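Local coordinates for Lmo2125 protein (Listeria monocytogenes serovar 1/2a, PDB 5TU0), which binds maltose and, as a solute-binding lipoprotein, probably delivers it to a membrane sugar transporter, at residues Val13-Gly18 with Val64-Phe69. The protein carries 2 engineered substitutions. Sequence-based numbering, arbitrary orientation.
Sequences VSVDAG and VMMSAF
Ser14 N donates to Val64 O over 3.0 Å in an almost straight bond (N-H...O 177°). This is the one direct hydrogen bond between strands 13-15 and 64-68, which run parallel but diverge at 28°. The carbonyl of the same Ser14 no longer reaches the other strand directly, and a water fills in. The water donates to Ser14 O at 2.7 Å. It accepts from Met66 N at 2.9 Å, two residues on from the carbonyl of Val64. Ser14 O also receives a weak CA-H...O contact from Met65 CA at 3.4 Å, with Met65 CB beside it.

Valines and a methionine pack along one face. In the conformer described, Val64 CG2 lies 3.5 Å from Val13 CG2, placed between its own backbone N and carbonyl carbon by a chi1 of -65°; Val64 has a second conformer, and the closeness of this methyl contact is therefore doubtful. Where the backbones separate, Val15 CG1 meets Met66 SD more loosely at 4.1 Å. Trp276 of strand 272-278 touches Val13 and Val15, while Ser14 and Met65 face Thr48 of helix 45-58.

Backbone bonds of Val13 and Val15 to strand 37-42 and Lys43 hold the other edge of the first strand, and Val64 also bonds to Thr12. Past the strand, Asp16 OD1 caps helix 17-34 by accepting from Gly18 N at 3.1 Å. The parallel strands 37-42, 10-15 and 64-68, linked through helices, form the beta-alpha-beta core of a lobe of the periplasmic binding protein fold.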
ATOM      1  N   VAL A  13       3.495 -18.504  16.452  1.00 29.37           N
ATOM      2  CA  VAL A  13       3.067 -17.696  15.312  1.00 28.47           C
ATOM      3  C   VAL A  13       2.181 -16.605  15.855  1.00 28.54           C
ATOM      4  O   VAL A  13       1.171 -16.906  16.479  1.00 29.95           O
ATOM      5  CB  VAL A  13       2.274 -18.560  14.303  1.00 28.66           C
ATOM      6  CG1 VAL A  13       1.713 -17.720  13.148  1.00 29.18           C
ATOM      7  CG2 VAL A  13       3.144 -19.694  13.793  1.00 29.35           C
ATOM      8  N   SER A  14       2.589 -15.345  15.668  1.00 27.29           N
ATOM      9  CA  SER A  14       1.817 -14.204  16.138  1.00 27.82           C
ATOM     10  C   SER A  14       1.184 -13.455  14.981  1.00 27.76           C
ATOM     11  O   SER A  14       1.873 -13.024  14.047  1.00 26.90           O
ATOM     12  CB  SER A  14       2.681 -13.244  16.958  1.00 29.11           C
ATOM     13  OG  SER A  14       1.884 -12.219  17.549  1.00 29.92           O
ATOM     14  N   VAL A  15      -0.130 -13.261  15.052  1.00 27.34           N
ATOM     15  CA  VAL A  15      -0.831 -12.545  14.009  1.00 27.46           C
ATOM     16  C   VAL A  15      -1.917 -11.659  14.566  1.00 28.58           C
ATOM     17  O   VAL A  15      -2.378 -11.839  15.685  1.00 29.17           O
ATOM     18  CB  VAL A  15      -1.461 -13.496  12.945  1.00 27.51           C
ATOM     19  CG1 VAL A  15      -0.390 -14.179  12.115  1.00 26.91           C
ATOM     20  CG2 VAL A  15      -2.416 -14.526  13.573  1.00 28.04           C
ATOM     21  N   ASP A  16      -2.303 -10.688  13.757  1.00 29.30           N
ATOM     22  CA  ASP A  16      -3.394  -9.805  14.057  1.00 32.40           C
ATOM     23  C   ASP A  16      -4.681 -10.624  14.135  1.00 31.84           C
ATOM     24  O   ASP A  16      -4.781 -11.695  13.538  1.00 28.93           O
ATOM     25  CB  ASP A  16      -3.502  -8.774  12.946  1.00 35.36           C
ATOM     26  CG  ASP A  16      -4.480  -7.710  13.254  1.00 40.55           C
ATOM     27  OD1 ASP A  16      -5.709  -7.984  13.163  1.00 44.68           O
ATOM     28  OD2 ASP A  16      -4.013  -6.592  13.551  1.00 44.04           O
ATOM     29  N   ALA A  17      -5.660 -10.098  14.855  1.00 33.22           N
ATOM     30  CA  ALA A  17      -6.955 -10.757  15.027  1.00 34.38           C
ATOM     31  C   ALA A  17      -7.576 -11.256  13.731  1.00 33.70           C
ATOM     32  O   ALA A  17      -8.139 -12.354  13.700  1.00 33.18           O
ATOM     33  CB  ALA A  17      -7.926  -9.830  15.741  1.00 37.13           C
ATOM     34  N   GLY A  18      -7.449 -10.472  12.663  1.00 32.05           N
ATOM     35  CA  GLY A  18      -8.025 -10.833  11.373  1.00 31.59           C
ATOM     36  C   GLY A  18      -7.448 -12.056  10.690  1.00 29.17           C
ATOM     37  O   GLY A  18      -8.012 -12.542   9.730  1.00 29.95           O
ATOM     38  N   VAL A  64       7.573 -16.306  14.435  0.50 25.40           N
ATOM     39  CA  VAL A  64       7.179 -15.738  13.149  0.50 24.25           C
ATOM     40  C   VAL A  64       5.989 -14.804  13.330  0.50 24.67           C
ATOM     41  O   VAL A  64       5.181 -14.966  14.246  0.50 24.85           O
ATOM     42  CB  VAL A  64       6.823 -16.812  12.098  0.50 24.06           C
ATOM     43  CG1 VAL A  64       8.047 -17.648  11.733  0.50 24.22           C
ATOM     44  CG2 VAL A  64       5.697 -17.690  12.601  0.50 24.41           C
ATOM     45  N   MET A  65       5.914 -13.809  12.456  1.00 24.25           N
ATOM     46  CA  MET A  65       4.851 -12.818  12.486  1.00 25.74           C
ATOM     47  C   MET A  65       4.755 -12.184  11.100  1.00 25.56           C
ATOM     48  O   MET A  65       5.458 -12.584  10.188  1.00 25.37           O
ATOM     49  CB  MET A  65       5.159 -11.793  13.582  1.00 28.36           C
ATOM     50  CG  MET A  65       6.386 -10.929  13.307  1.00 29.81           C
ATOM     51  SD  MET A  65       7.462 -10.684  14.743  1.00 36.23           S
ATOM     52  CE  MET A  65       8.313 -12.254  14.639  1.00 35.08           C
ATOM     53  N   MET A  66       3.889 -11.200  10.941  1.00 25.93           N
ATOM     54  CA  MET A  66       3.760 -10.522   9.673  1.00 26.12           C
ATOM     55  C   MET A  66       4.217  -9.078   9.818  1.00 25.58           C
ATOM     56  O   MET A  66       4.328  -8.546  10.931  1.00 25.42           O
ATOM     57  CB  MET A  66       2.310 -10.579   9.188  1.00 28.18           C
ATOM     58  CG  MET A  66       1.793 -11.998   8.963  1.00 29.54           C
ATOM     59  SD  MET A  66       0.018 -12.045   8.600  1.00 35.00           S
ATOM     60  CE  MET A  66      -0.050 -11.033   7.150  1.00 33.52           C
ATOM     61  N   SER A  67       4.484  -8.447   8.678  1.00 25.10           N
ATOM     62  CA  SER A  67       4.855  -7.048   8.641  1.00 24.86           C
ATOM     63  C   SER A  67       4.471  -6.443   7.305  1.00 24.36           C
ATOM     64  O   SER A  67       4.527  -7.120   6.272  1.00 23.63           O
ATOM     65  CB  SER A  67       6.361  -6.878   8.845  1.00 25.73           C
ATOM     66  OG  SER A  67       6.758  -5.514   8.689  1.00 25.91           O
ATOM     67  N   ALA A  68       4.051  -5.178   7.336  1.00 24.82           N
ATOM     68  CA  ALA A  68       3.840  -4.435   6.108  1.00 24.89           C
ATOM     69  C   ALA A  68       5.180  -4.427   5.377  1.00 24.59           C
ATOM     70  O   ALA A  68       6.242  -4.392   6.022  1.00 23.83           O
ATOM     71  CB  ALA A  68       3.418  -3.013   6.405  1.00 25.53           C
ATOM     72  N   PHE A  69       5.141  -4.433   4.044  1.00 25.44           N
ATOM     73  CA  PHE A  69       6.368  -4.411   3.238  1.00 26.30           C
ATOM     74  C   PHE A  69       7.266  -3.217   3.568  1.00 27.58           C
ATOM     75  O   PHE A  69       8.488  -3.356   3.621  1.00 26.39           O
ATOM     76  CB  PHE A  69       6.074  -4.340   1.725  1.00 26.94           C
ATOM     77  CG  PHE A  69       5.482  -5.593   1.125  1.00 26.62           C
ATOM     78  CD1 PHE A  69       5.877  -6.863   1.539  1.00 26.49           C
ATOM     79  CD2 PHE A  69       4.608  -5.495   0.056  1.00 27.61           C
ATOM     80  CE1 PHE A  69       5.347  -8.000   0.950  1.00 25.61           C
ATOM     81  CE2 PHE A  69       4.087  -6.626  -0.541  1.00 27.70           C
ATOM     82  CZ  PHE A  69       4.469  -7.883  -0.091  1.00 26.43           C
TER
HETATM   83  O   HOH W   1       1.901 -10.529  12.953  1.00 28.93           O